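Local structure of uncharacterized protein (Vanderwaltozyma polyspora, 5THE) at residues Gly194-Ser197 against Ala198-Asp201; Asn226-Gln229 against Tyr230-Val234; Ala490-Tyr493 against Tyr494-Leu498; Cys504-Lys507 against Ala508-Leu512. The protein probably binds RNA, and is seen here as the C-terminal lobe of a budding yeast Argonaute holding the 5' end of an RNA strand. All coordinates share one frame; numbering follows the deposited sequence.

Interaction 1: residues Gly194-Ser197 against Ala198-Asp201; sequences GNDS and AVYD. With nucleotides of chain B.
Asp-196 and Tyr-200 meet in the first turn of helix 197-210, where Tyr-200 N donates to Asp-196 O at 2.9 Å. With CG anti to the backbone N (chi1 176°), the Tyr-200 ring offers one face to the uracil of U1 of chain B, whose C5 lies 3.5 Å above the ring plane over its centre. At the ring edge, Tyr-200 OH donates to U1 OP3 at 2.6 Å, so one residue serves both base and 5' phosphate, as in the 5'-nucleotide pocket of Argonaute MID domains. A leucine here would probably leave the uracil without its flat partner and the phosphate without this donor. One shell out, Asp-196 is the N-cap: its short carboxylate folds back so that OD1 takes Val-199 N at 3.2 Å from above the carboxylate plane, while OD2 accepts from Asn-86. Water 1 links OD1 to Ala-198 N. The loop leads from strand 185-191 of a parallel sheet into helix 197-210, whose Tyr-200 and Asp-201 rest on Cys-504 of helix 490-515.

Interaction 2: residues Asn226-Gln229 against Tyr230-Val234; sequences NSIQ and YNSNV. With nucleotides of chain B.
Tyr-230 leans its ring over the sugar and the five-membered part of the base of A2 of chain B, ring and adenine planes about 45° apart; A2 O4' lies over one face and A2 C8 comes within 3.2 Å of Tyr-230 CE2, while Tyr-230 CB lies against Ser-227 OG, one turn back. The hydroxyl reaches A2 OP2 at the ring edge and donates to it at 2.6 Å, although the exact place of OH is less sure. A valine in its place would probably deprive the ribose and base of this aromatic contact and the phosphate of a donor. Ser-227 is the N-cap of helix 228-241: its OG is near enough to the backbone to accept from Tyr-230 N at 3.0 Å, in an almost straight bond of 175°, and so fixes the turn that carries the tyrosine. Further along this helix, which lines the path of the bound RNA in the Piwi-family region, Asn-233 ND2 stands 2.9 Å from A2 N3, and Val-234 CG2 packs on the sugar at O4'. On another side of the helix, Ser-232 turns OG back beside its own N (chi1 -54°), and Ile-228 O is gripped twice, by Ser-232 N and by Ser-232 OG at 2.6 Å, from opposite faces of its carbonyl plane. Asn-231 turns to helix 95-111, where its ND2 donates to Asp-109; the same amide nitrogen donates to water 2 at 3.0 Å, next to Asn-226 OD1.

Interaction 3: residues Ala490-Tyr493 against Tyr494-Leu498; sequences APVY and YADLL. With nucleotides of chain B.
Ala-490 and Tyr-494 are joined by the first of four successive backbone hydrogen bonds that open helix 490-515: Tyr-494 N donates to Ala-490 O at 2.8 Å, and Ala-495, Asp-496 and Leu-497 repeat the pattern on Pro-491, Val-492 and Tyr-493. Pro-491 suits this first turn, where its missing N-H costs no helix bond. The apolar contacts follow the same spacing. Tyr-494 CE2 comes to 3.8 Å from Ala-490 CB, a methyl small enough to let the ring lie close to the helix. Leu-497 CD1 packs obliquely against Tyr-493 CD1 at 4.0 Å, and Val-492 CG1 forms an aliphatic flank to the Asp-496 carboxylate. A ring-over-carbonyl contact stands apart from these: Tyr-494, its CG beside the backbone N (chi1 -68°), lays one face over Ala-490 O, with Tyr-494 CD2 3.1 Å from that oxygen. The polar contacts lead beyond the helix. Tyr-494 OH accepts from Gly-480 N. Tyr-493 OH donates to OP2 of A5 of chain B, at a modelled 2.4 Å so short that the exact spacing is doubtful. The Asp-496 carboxylate faces Asp-272 and Asp-344 on neighbouring strands, a gathering of acids like that of the RNase H-like fold to which Piwi domains belong. Acids gathered so closely would probably need compensating positive charge, which Lys-390 supplies to Asp-496 only through a long, weak ion pair.

Interaction 4: residues Cys504-Lys507 against Ala508-Leu512; sequences CFFK and AGFEL
Phe-506 and Phe-510 lie side by side, one turn apart on the long helix 490-515, whose start passes the acidic cluster of the RNase H-like fold. Their rings, both carried by CG anti to the backbone N, are nearly parallel, 23° between planes, but slid apart: centroids are 5.5 Å from each other, and the rings meet mainly through Phe-506 CE1 and Phe-510 CD1, 3.5 Å apart. Phenylalanine suits both places, since two flat apolar rings can lie side by side one turn apart while both touch the Gln-281 side chain. The tight part of the turn lies on the side facing helix 197-210, where Ala-508 is buried against Tyr-205 and its methyl is small enough to pack there; Cys-504 and Phe-505 also pack on that helix. The backbone slackens just after it. Gly-509 N makes two weak bonds, to Phe-505 O and Phe-506 O, and Phe-510 N a weak one to Lys-507 O at 3.3 Å, so the regular pattern gives way to a looser turn. The outer side is looser too: Lys-507 and Glu-511 are only partly covered. Lys-507, its chain bent at the far end, makes a long, weak ion pair with Glu-278 and also touches Asp-201 of helix 197-210. By contrast, Ala-508 N still donates properly to Cys-504 O at 2.9 Å. Ala-508 CB lies 3.4 Å from Cys-504 O.

In the fold
Followed from the N terminus, the four contacts come in series, none nested in or crossing another; each closes only a turn of chain. Interaction 1 leads out of strand 185-191 and begins helix 197-210. Interaction 2 begins helix 228-241; its nearest atoms are about 10 Å from interaction 1, and both face the RNA. Much later, interactions 3 and 4 share helix 490-515, with centres 21 Å apart: 490-498 starts it near the centre of the chain, and 504-512 carries it outward. There it returns to interaction 1, for Asp-201 OD1 packs 3.2 Å from Cys-504 SG, tying the early 5'-nucleotide pocket to the late helix. Interactions 1 to 3 follow successive nucleotides of chain B.

Interaction 1: residues Gly194-Ser197 against Ala198-Asp201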
loop_
_atom_site.group_PDB
_atom_site.type_symbol
_atom_site.label_atom_id
_atom_site.label_comp_id
_atom_site.label_asym_id
_atom_site.label_seq_id
_atom_site.Cartn_x
_atom_site.Cartn_y
_atom_site.Cartn_z
ATOM N N GLY A 194 -18.339 -4.163 14.299
ATOM C CA GLY A 194 -17.687 -3.736 13.074
ATOM C C GLY A 194 -18.506 -2.696 12.324
ATOM O O GLY A 194 -19.581 -2.274 12.754
ATOM N N ASN A 195 -17.952 -2.251 11.192
ATOM C CA ASN A 195 -18.644 -1.350 10.258
ATOM C C ASN A 195 -19.049 -0.021 10.897
ATOM O O ASN A 195 -20.039 0.590 10.494
ATOM C CB ASN A 195 -19.878 -2.019 9.641
ATOM C CG ASN A 195 -19.534 -3.274 8.863
ATOM O OD1 ASN A 195 -18.597 -3.285 8.068
ATOM N ND2 ASN A 195 -20.294 -4.343 9.093
ATOM N N ASP A 196 -18.289 0.450 11.879
ATOM C CA ASP A 196 -18.591 1.676 12.609
ATOM C C ASP A 196 -17.509 2.688 12.247
ATOM O O ASP A 196 -16.515 2.837 12.962
ATOM C CB ASP A 196 -18.635 1.401 14.110
ATOM C CG ASP A 196 -19.171 2.566 14.906
ATOM O OD1 ASP A 196 -19.237 3.688 14.365
ATOM O OD2 ASP A 196 -19.515 2.357 16.094
ATOM N N SER A 197 -17.713 3.397 11.132
ATOM C CA SER A 197 -16.664 4.287 10.648
ATOM C C SER A 197 -16.477 5.497 11.557
ATOM O O SER A 197 -15.352 5.990 11.700
ATOM C CB SER A 197 -16.960 4.712 9.209
ATOM O OG SER A 197 -18.240 5.303 9.121
ATOM N N ALA A 198 -17.543 5.973 12.210
ATOM C CA ALA A 198 -17.388 7.118 13.101
ATOM C C ALA A 198 -16.482 6.769 14.269
ATOM O O ALA A 198 -15.663 7.591 14.698
ATOM C CB ALA A 198 -18.748 7.598 13.613
ATOM N N VAL A 199 -16.623 5.552 14.801
ATOM C CA VAL A 199 -15.762 5.124 15.894
ATOM C C VAL A 199 -14.355 4.842 15.382
ATOM O O VAL A 199 -13.368 5.283 15.979
ATOM C CB VAL A 199 -16.360 3.903 16.605
ATOM C CG1 VAL A 199 -15.287 3.194 17.378
ATOM C CG2 VAL A 199 -17.474 4.347 17.575
ATOM N N TYR A 200 -14.242 4.130 14.250
ATOM C CA TYR A 200 -12.921 3.812 13.705
ATOM C C TYR A 200 -12.158 5.077 13.321
ATOM O O TYR A 200 -10.959 5.201 13.606
ATOM C CB TYR A 200 -13.065 2.890 12.497
ATOM C CG TYR A 200 -11.780 2.565 11.789
ATOM C CD1 TYR A 200 -11.327 3.345 10.730
ATOM C CD2 TYR A 200 -11.022 1.449 12.157
ATOM C CE1 TYR A 200 -10.144 3.031 10.066
ATOM C CE2 TYR A 200 -9.851 1.133 11.502
ATOM C CZ TYR A 200 -9.414 1.915 10.457
ATOM O OH TYR A 200 -8.234 1.588 9.805
ATOM N N ASP A 201 -12.830 6.014 12.638
ATOM C CA ASP A 201 -12.181 7.254 12.219
ATOM C C ASP A 201 -11.617 7.999 13.412
ATOM O O ASP A 201 -10.472 8.464 13.390
ATOM C CB ASP A 201 -13.169 8.159 11.477
ATOM C CG ASP A 201 -13.547 7.627 10.112
ATOM O OD1 ASP A 201 -12.935 6.641 9.662
ATOM O OD2 ASP A 201 -14.448 8.214 9.481
ATOM O OP3 U B 1 -6.480 -0.321 10.151
ATOM P P U B 1 -6.487 -1.387 11.171
ATOM O OP1 U B 1 -6.039 -0.833 12.472
ATOM O OP2 U B 1 -5.773 -2.565 10.650
ATOM O "O5'" U B 1 -7.991 -1.803 11.408
ATOM C "C5'" U B 1 -8.655 -2.715 10.544
ATOM C "C4'" U B 1 -9.854 -3.273 11.247
ATOM O "O4'" U B 1 -10.795 -2.195 11.530
ATOM C "C3'" U B 1 -10.626 -4.343 10.490
ATOM O "O3'" U B 1 -11.011 -5.368 11.407
ATOM C "C2'" U B 1 -11.856 -3.595 9.971
ATOM O "O2'" U B 1 -12.996 -4.401 9.770
ATOM C "C1'" U B 1 -12.086 -2.556 11.071
ATOM N N1 U B 1 -12.771 -1.339 10.590
ATOM C C2 U B 1 -13.948 -0.976 11.197
ATOM O O2 U B 1 -14.405 -1.612 12.122
ATOM N N3 U B 1 -14.559 0.153 10.701
ATOM C C4 U B 1 -14.098 0.945 9.665
ATOM O O4 U B 1 -14.744 1.942 9.328
ATOM C C5 U B 1 -12.875 0.500 9.070
ATOM C C6 U B 1 -12.275 -0.603 9.537
HETATM O O HOH W 1 -20.172 5.126 11.832
#

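Interaction 2: residues Asn226-Gln229 against Tyr230-Val234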
loop_
_atom_site.group_PDB
_atom_site.type_symbol
_atom_site.label_atom_id
_atom_site.label_comp_id
_atom_site.label_asym_id
_atom_site.label_seq_id
_atom_site.Cartn_x
_atom_site.Cartn_y
_atom_site.Cartn_z
ATOM N N ASN A 226 -10.305 -17.047 17.008
ATOM C CA ASN A 226 -8.999 -17.634 17.324
ATOM C C ASN A 226 -8.417 -18.411 16.144
ATOM O O ASN A 226 -7.841 -19.487 16.308
ATOM C CB ASN A 226 -9.082 -18.514 18.573
ATOM C CG ASN A 226 -9.546 -17.735 19.783
ATOM O OD1 ASN A 226 -9.171 -16.575 19.952
ATOM N ND2 ASN A 226 -10.379 -18.356 20.621
ATOM N N SER A 227 -8.540 -17.854 14.947
ATOM C CA SER A 227 -8.007 -18.484 13.746
ATOM C C SER A 227 -6.547 -18.087 13.538
ATOM O O SER A 227 -6.208 -16.897 13.547
ATOM C CB SER A 227 -8.851 -18.089 12.533
ATOM O OG SER A 227 -8.055 -18.032 11.370
ATOM N N ILE A 228 -5.687 -19.091 13.335
ATOM C CA ILE A 228 -4.270 -18.820 13.113
ATOM C C ILE A 228 -4.082 -18.007 11.841
ATOM O O ILE A 228 -3.199 -17.143 11.760
ATOM C CB ILE A 228 -3.461 -20.137 13.092
ATOM C CG1 ILE A 228 -1.965 -19.865 12.925
ATOM C CG2 ILE A 228 -3.871 -21.033 11.949
ATOM C CD1 ILE A 228 -1.198 -19.749 14.185
ATOM N N GLN A 229 -4.896 -18.271 10.825
ATOM C CA GLN A 229 -4.790 -17.500 9.592
ATOM C C GLN A 229 -5.147 -16.032 9.831
ATOM O O GLN A 229 -4.451 -15.125 9.353
ATOM C CB GLN A 229 -5.693 -18.121 8.522
ATOM C CG GLN A 229 -5.817 -17.320 7.229
ATOM C CD GLN A 229 -4.625 -17.488 6.292
ATOM O OE1 GLN A 229 -3.472 -17.295 6.686
ATOM N NE2 GLN A 229 -4.904 -17.847 5.044
ATOM N N TYR A 230 -6.236 -15.781 10.563
ATOM C CA TYR A 230 -6.601 -14.407 10.902
ATOM C C TYR A 230 -5.491 -13.735 11.699
ATOM O O TYR A 230 -5.099 -12.593 11.419
ATOM C CB TYR A 230 -7.912 -14.421 11.692
ATOM C CG TYR A 230 -8.402 -13.076 12.165
ATOM C CD1 TYR A 230 -7.939 -12.512 13.356
ATOM C CD2 TYR A 230 -9.349 -12.382 11.442
ATOM C CE1 TYR A 230 -8.409 -11.292 13.796
ATOM C CE2 TYR A 230 -9.806 -11.168 11.870
ATOM C CZ TYR A 230 -9.336 -10.625 13.040
ATOM O OH TYR A 230 -9.832 -9.413 13.454
ATOM N N ASN A 231 -4.965 -14.442 12.703
ATOM C CA ASN A 231 -3.911 -13.871 13.530
ATOM C C ASN A 231 -2.661 -13.599 12.719
ATOM O O ASN A 231 -2.008 -12.569 12.910
ATOM C CB ASN A 231 -3.614 -14.800 14.705
ATOM C CG ASN A 231 -4.755 -14.829 15.697
ATOM O OD1 ASN A 231 -5.647 -13.969 15.655
ATOM N ND2 ASN A 231 -4.742 -15.803 16.589
ATOM N N SER A 232 -2.308 -14.513 11.808
ATOM C CA SER A 232 -1.138 -14.303 10.962
ATOM C C SER A 232 -1.307 -13.063 10.091
ATOM O O SER A 232 -0.359 -12.290 9.902
ATOM C CB SER A 232 -0.892 -15.530 10.084
ATOM O OG SER A 232 -0.794 -16.705 10.866
ATOM N N ASN A 233 -2.501 -12.864 9.532
ATOM C CA ASN A 233 -2.729 -11.685 8.703
ATOM C C ASN A 233 -2.664 -10.408 9.530
ATOM O O ASN A 233 -2.068 -9.419 9.097
ATOM C CB ASN A 233 -4.076 -11.802 7.987
ATOM C CG ASN A 233 -4.058 -12.876 6.905
ATOM O OD1 ASN A 233 -3.000 -13.298 6.462
ATOM N ND2 ASN A 233 -5.230 -13.320 6.487
ATOM N N VAL A 234 -3.280 -10.419 10.718
ATOM C CA VAL A 234 -3.276 -9.241 11.582
ATOM C C VAL A 234 -1.848 -8.801 11.868
ATOM O O VAL A 234 -1.513 -7.615 11.770
ATOM C CB VAL A 234 -4.048 -9.528 12.886
ATOM C CG1 VAL A 234 -3.707 -8.478 13.951
ATOM C CG2 VAL A 234 -5.569 -9.556 12.620
ATOM P P A B 2 -11.210 -6.876 10.890
ATOM O OP1 A B 2 -12.314 -6.839 9.899
ATOM O OP2 A B 2 -11.289 -7.751 12.102
ATOM O "O5'" A B 2 -9.863 -7.208 10.110
ATOM C "C5'" A B 2 -8.586 -6.968 10.708
ATOM C "C4'" A B 2 -7.513 -7.759 10.018
ATOM O "O4'" A B 2 -7.713 -9.164 10.285
ATOM C "C3'" A B 2 -7.508 -7.685 8.502
ATOM O "O3'" A B 2 -6.888 -6.526 8.027
ATOM C "C2'" A B 2 -6.791 -8.969 8.113
ATOM O "O2'" A B 2 -5.399 -8.849 8.369
ATOM C "C1'" A B 2 -7.368 -9.929 9.143
ATOM N N9 A B 2 -8.608 -10.591 8.691
ATOM C C8 A B 2 -9.888 -10.107 8.807
ATOM N N7 A B 2 -10.808 -10.920 8.371
ATOM C C5 A B 2 -10.077 -12.032 7.966
ATOM C C6 A B 2 -10.482 -13.241 7.410
ATOM N N6 A B 2 -11.771 -13.500 7.184
ATOM N N1 A B 2 -9.517 -14.148 7.097
ATOM C C2 A B 2 -8.236 -13.825 7.349
ATOM N N3 A B 2 -7.725 -12.701 7.874
ATOM C C4 A B 2 -8.717 -11.847 8.151
ATOM P P A B 3 -7.393 -5.866 6.663
ATOM O OP1 A B 3 -6.573 -4.619 6.581
ATOM O OP2 A B 3 -8.884 -5.795 6.642
ATOM O "O5'" A B 3 -6.926 -6.904 5.544
ATOM C "C5'" A B 3 -5.545 -7.166 5.352
ATOM C "C4'" A B 3 -5.331 -8.366 4.473
ATOM O "O4'" A B 3 -5.772 -9.580 5.134
ATOM C "C3'" A B 3 -6.095 -8.368 3.163
ATOM O "O3'" A B 3 -5.465 -7.561 2.201
ATOM C "C2'" A B 3 -6.100 -9.843 2.799
ATOM O "O2'" A B 3 -4.837 -10.228 2.269
ATOM C "C1'" A B 3 -6.282 -10.483 4.178
ATOM N N9 A B 3 -7.711 -10.653 4.439
ATOM C C8 A B 3 -8.606 -9.694 4.860
ATOM N N7 A B 3 -9.833 -10.148 4.942
ATOM C C5 A B 3 -9.724 -11.469 4.550
ATOM C C6 A B 3 -10.688 -12.462 4.428
ATOM N N6 A B 3 -11.980 -12.234 4.725
ATOM N N1 A B 3 -10.258 -13.670 4.007
ATOM C C2 A B 3 -8.949 -13.838 3.725
ATOM N N3 A B 3 -7.935 -12.968 3.789
ATOM C C4 A B 3 -8.419 -11.794 4.216
HETATM O O HOH W 2 -6.685 -15.607 18.914
HETATM O O HOH W 3 -8.279 -14.873 15.993
#

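Interaction 3: residues Ala490-Tyr493 against Tyr494-Leu498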
loop_
_atom_site.group_PDB
_atom_site.type_symbol
_atom_site.label_atom_id
_atom_site.label_comp_id
_atom_site.label_asym_id
_atom_site.label_seq_id
_atom_site.Cartn_x
_atom_site.Cartn_y
_atom_site.Cartn_z
ATOM N N ALA A 490 2.531 -2.389 -5.368
ATOM C CA ALA A 490 2.369 -2.034 -3.960
ATOM C C ALA A 490 2.429 -0.530 -3.686
ATOM O O ALA A 490 1.640 -0.059 -2.853
ATOM C CB ALA A 490 3.421 -2.779 -3.130
ATOM N N PRO A 491 3.300 0.264 -4.325
ATOM C CA PRO A 491 3.277 1.716 -4.060
ATOM C C PRO A 491 1.926 2.346 -4.303
ATOM O O PRO A 491 1.540 3.257 -3.565
ATOM C CB PRO A 491 4.319 2.269 -5.046
ATOM C CG PRO A 491 5.196 1.125 -5.350
ATOM C CD PRO A 491 4.366 -0.098 -5.281
ATOM N N VAL A 492 1.216 1.898 -5.348
ATOM C CA VAL A 492 -0.097 2.447 -5.665
ATOM C C VAL A 492 -1.095 2.066 -4.586
ATOM O O VAL A 492 -1.818 2.914 -4.056
ATOM C CB VAL A 492 -0.561 1.965 -7.051
ATOM C CG1 VAL A 492 -2.053 2.334 -7.292
ATOM C CG2 VAL A 492 0.322 2.537 -8.134
ATOM N N TYR A 493 -1.138 0.782 -4.247
ATOM C CA TYR A 493 -2.004 0.317 -3.171
ATOM C C TYR A 493 -1.714 1.076 -1.877
ATOM O O TYR A 493 -2.633 1.555 -1.204
ATOM C CB TYR A 493 -1.799 -1.192 -2.991
ATOM C CG TYR A 493 -3.050 -2.028 -2.751
ATOM C CD1 TYR A 493 -3.924 -1.737 -1.708
ATOM C CD2 TYR A 493 -3.316 -3.161 -3.537
ATOM C CE1 TYR A 493 -5.065 -2.525 -1.478
ATOM C CE2 TYR A 493 -4.440 -3.945 -3.328
ATOM C CZ TYR A 493 -5.313 -3.630 -2.295
ATOM O OH TYR A 493 -6.426 -4.417 -2.090
ATOM N N TYR A 494 -0.435 1.206 -1.520
ATOM C CA TYR A 494 -0.066 1.964 -0.322
ATOM C C TYR A 494 -0.563 3.403 -0.381
ATOM O O TYR A 494 -1.050 3.940 0.623
ATOM C CB TYR A 494 1.445 1.971 -0.143
ATOM C CG TYR A 494 2.042 0.633 0.197
ATOM C CD1 TYR A 494 1.333 -0.297 0.955
ATOM C CD2 TYR A 494 3.325 0.308 -0.218
ATOM C CE1 TYR A 494 1.893 -1.527 1.286
ATOM C CE2 TYR A 494 3.896 -0.921 0.104
ATOM C CZ TYR A 494 3.167 -1.834 0.848
ATOM O OH TYR A 494 3.723 -3.045 1.165
ATOM N N ALA A 495 -0.401 4.060 -1.536
ATOM C CA ALA A 495 -0.848 5.443 -1.661
ATOM C C ALA A 495 -2.358 5.542 -1.527
ATOM O O ALA A 495 -2.868 6.481 -0.901
ATOM C CB ALA A 495 -0.387 6.038 -2.994
ATOM N N ASP A 496 -3.093 4.593 -2.127
ATOM C CA ASP A 496 -4.548 4.578 -1.967
ATOM C C ASP A 496 -4.923 4.494 -0.497
ATOM O O ASP A 496 -5.786 5.237 -0.022
ATOM C CB ASP A 496 -5.172 3.405 -2.729
ATOM C CG ASP A 496 -4.921 3.472 -4.201
ATOM O OD1 ASP A 496 -4.608 4.566 -4.712
ATOM O OD2 ASP A 496 -5.046 2.424 -4.857
ATOM N N LEU A 497 -4.281 3.576 0.237
ATOM C CA LEU A 497 -4.594 3.383 1.651
ATOM C C LEU A 497 -4.259 4.611 2.480
ATOM O O LEU A 497 -4.943 4.894 3.465
ATOM C CB LEU A 497 -3.831 2.174 2.188
ATOM C CG LEU A 497 -4.248 0.876 1.486
ATOM C CD1 LEU A 497 -3.353 -0.263 1.953
ATOM C CD2 LEU A 497 -5.701 0.591 1.816
ATOM N N LEU A 498 -3.192 5.329 2.128
ATOM C CA LEU A 498 -2.851 6.512 2.904
ATOM C C LEU A 498 -3.871 7.619 2.667
ATOM O O LEU A 498 -4.266 8.319 3.609
ATOM C CB LEU A 498 -1.433 6.975 2.564
ATOM C CG LEU A 498 -0.975 8.278 3.229
ATOM C CD1 LEU A 498 -1.200 8.211 4.731
ATOM C CD2 LEU A 498 0.523 8.552 2.903
ATOM P P A B 5 -6.449 -7.241 -4.471
ATOM O OP1 A B 5 -5.519 -6.835 -5.562
ATOM O OP2 A B 5 -7.056 -6.238 -3.570
ATOM O "O5'" A B 5 -7.574 -8.126 -5.147
ATOM C "C5'" A B 5 -7.213 -9.195 -6.005
ATOM C "C4'" A B 5 -8.356 -10.158 -6.186
ATOM O "O4'" A B 5 -8.697 -10.751 -4.910
ATOM C "C3'" A B 5 -9.655 -9.536 -6.674
ATOM O "O3'" A B 5 -9.668 -9.417 -8.078
ATOM C "C2'" A B 5 -10.713 -10.492 -6.136
ATOM O "O2'" A B 5 -10.807 -11.645 -6.957
ATOM C "C1'" A B 5 -10.089 -10.927 -4.813
ATOM N N9 A B 5 -10.576 -10.123 -3.688
ATOM C C8 A B 5 -10.123 -8.909 -3.230
ATOM N N7 A B 5 -10.798 -8.480 -2.190
ATOM C C5 A B 5 -11.743 -9.474 -1.970
ATOM C C6 A B 5 -12.750 -9.610 -1.012
ATOM N N6 A B 5 -12.968 -8.685 -0.076
ATOM N N1 A B 5 -13.517 -10.732 -1.070
ATOM C C2 A B 5 -13.274 -11.647 -2.030
ATOM N N3 A B 5 -12.344 -11.628 -2.988
ATOM C C4 A B 5 -11.620 -10.498 -2.889
ATOM P P A B 4 -6.277 -6.448 1.388
ATOM O OP1 A B 4 -5.438 -5.224 1.478
ATOM O OP2 A B 4 -7.685 -6.453 1.802
ATOM O "O5'" A B 4 -6.192 -6.994 -0.103
ATOM C "C5'" A B 4 -4.952 -7.445 -0.617
ATOM C "C4'" A B 4 -5.081 -8.774 -1.307
ATOM O "O4'" A B 4 -5.492 -9.791 -0.366
ATOM C "C3'" A B 4 -6.109 -8.853 -2.418
ATOM O "O3'" A B 4 -5.606 -8.300 -3.616
ATOM C "C2'" A B 4 -6.385 -10.351 -2.490
ATOM O "O2'" A B 4 -5.321 -11.022 -3.157
ATOM C "C1'" A B 4 -6.321 -10.728 -1.005
ATOM N N9 A B 4 -7.637 -10.644 -0.360
ATOM C C8 A B 4 -8.294 -9.502 0.024
ATOM N N7 A B 4 -9.458 -9.723 0.582
ATOM C C5 A B 4 -9.562 -11.102 0.565
ATOM C C6 A B 4 -10.569 -11.939 1.027
ATOM N N6 A B 4 -11.677 -11.447 1.592
ATOM N N1 A B 4 -10.382 -13.271 0.881
ATOM C C2 A B 4 -9.240 -13.709 0.307
ATOM N N3 A B 4 -8.204 -13.009 -0.166
ATOM C C4 A B 4 -8.448 -11.695 -0.009
#

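Interaction 4: residues Cys504-Lys507 against Ala508-Leu512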
loop_
_atom_site.group_PDB
_atom_site.type_symbol
_atom_site.label_atom_id
_atom_site.label_comp_id
_atom_site.label_asym_id
_atom_site.label_seq_id
_atom_site.Cartn_x
_atom_site.Cartn_y
_atom_site.Cartn_z
ATOM N N CYS A 504 -10.094 9.479 6.821
ATOM C CA CYS A 504 -10.488 9.262 8.217
ATOM C C CYS A 504 -10.183 10.481 9.075
ATOM O O CYS A 504 -11.030 10.940 9.851
ATOM C CB CYS A 504 -9.761 8.047 8.800
ATOM S SG CYS A 504 -10.170 6.490 8.034
ATOM N N PHE A 505 -8.954 11.001 8.968
ATOM C CA PHE A 505 -8.566 12.145 9.783
ATOM C C PHE A 505 -9.433 13.354 9.458
ATOM O O PHE A 505 -9.906 14.052 10.360
ATOM C CB PHE A 505 -7.092 12.491 9.561
ATOM C CG PHE A 505 -6.133 11.390 9.908
ATOM C CD1 PHE A 505 -6.462 10.415 10.835
ATOM C CD2 PHE A 505 -4.882 11.345 9.300
ATOM C CE1 PHE A 505 -5.560 9.404 11.155
ATOM C CE2 PHE A 505 -3.968 10.345 9.616
ATOM C CZ PHE A 505 -4.310 9.375 10.549
ATOM N N PHE A 506 -9.638 13.623 8.161
ATOM C CA PHE A 506 -10.459 14.760 7.756
ATOM C C PHE A 506 -11.867 14.632 8.321
ATOM O O PHE A 506 -12.407 15.581 8.910
ATOM C CB PHE A 506 -10.495 14.854 6.231
ATOM C CG PHE A 506 -11.295 16.026 5.705
ATOM C CD1 PHE A 506 -12.681 15.981 5.653
ATOM C CD2 PHE A 506 -10.653 17.156 5.234
ATOM C CE1 PHE A 506 -13.408 17.045 5.168
ATOM C CE2 PHE A 506 -11.378 18.221 4.742
ATOM C CZ PHE A 506 -12.753 18.167 4.713
ATOM N N LYS A 507 -12.455 13.442 8.176
ATOM C CA LYS A 507 -13.833 13.207 8.595
ATOM C C LYS A 507 -13.990 13.259 10.112
ATOM O O LYS A 507 -15.015 13.740 10.613
ATOM C CB LYS A 507 -14.316 11.862 8.048
ATOM C CG LYS A 507 -14.662 11.895 6.567
ATOM C CD LYS A 507 -14.875 10.482 6.001
ATOM C CE LYS A 507 -15.853 9.671 6.832
ATOM N NZ LYS A 507 -17.254 10.130 6.660
ATOM N N ALA A 508 -13.010 12.751 10.863
ATOM C CA ALA A 508 -13.146 12.726 12.319
ATOM C C ALA A 508 -13.162 14.123 12.933
ATOM O O ALA A 508 -13.658 14.291 14.051
ATOM C CB ALA A 508 -12.015 11.916 12.951
ATOM N N GLY A 509 -12.624 15.117 12.240
ATOM C CA GLY A 509 -12.564 16.456 12.795
ATOM C C GLY A 509 -13.488 17.423 12.089
ATOM O O GLY A 509 -13.559 18.601 12.447
ATOM N N PHE A 510 -14.217 16.919 11.094
ATOM C CA PHE A 510 -14.922 17.804 10.174
ATOM C C PHE A 510 -16.093 18.503 10.841
ATOM O O PHE A 510 -16.356 19.677 10.564
ATOM C CB PHE A 510 -15.408 17.015 8.974
ATOM C CG PHE A 510 -16.226 17.823 8.016
ATOM C CD1 PHE A 510 -15.622 18.758 7.190
ATOM C CD2 PHE A 510 -17.601 17.635 7.928
ATOM C CE1 PHE A 510 -16.378 19.491 6.285
ATOM C CE2 PHE A 510 -18.367 18.362 7.023
ATOM C CZ PHE A 510 -17.753 19.286 6.197
ATOM N N GLU A 511 -16.821 17.790 11.696
ATOM C CA GLU A 511 -17.997 18.387 12.322
ATOM C C GLU A 511 -17.600 19.622 13.121
ATOM O O GLU A 511 -18.190 20.701 12.958
ATOM C CB GLU A 511 -18.713 17.349 13.194
ATOM C CG GLU A 511 -17.807 16.530 14.141
ATOM C CD GLU A 511 -17.228 15.259 13.506
ATOM O OE1 GLU A 511 -17.292 14.193 14.161
ATOM O OE2 GLU A 511 -16.703 15.337 12.376
ATOM N N LEU A 512 -16.559 19.497 13.950
ATOM C CA LEU A 512 -16.070 20.631 14.722
ATOM C C LEU A 512 -15.510 21.720 13.813
ATOM O O LEU A 512 -15.767 22.910 14.031
ATOM C CB LEU A 512 -15.018 20.158 15.726
ATOM C CG LEU A 512 -14.212 21.227 16.459
ATOM C CD1 LEU A 512 -15.122 22.076 17.332
ATOM C CD2 LEU A 512 -13.117 20.567 17.298
#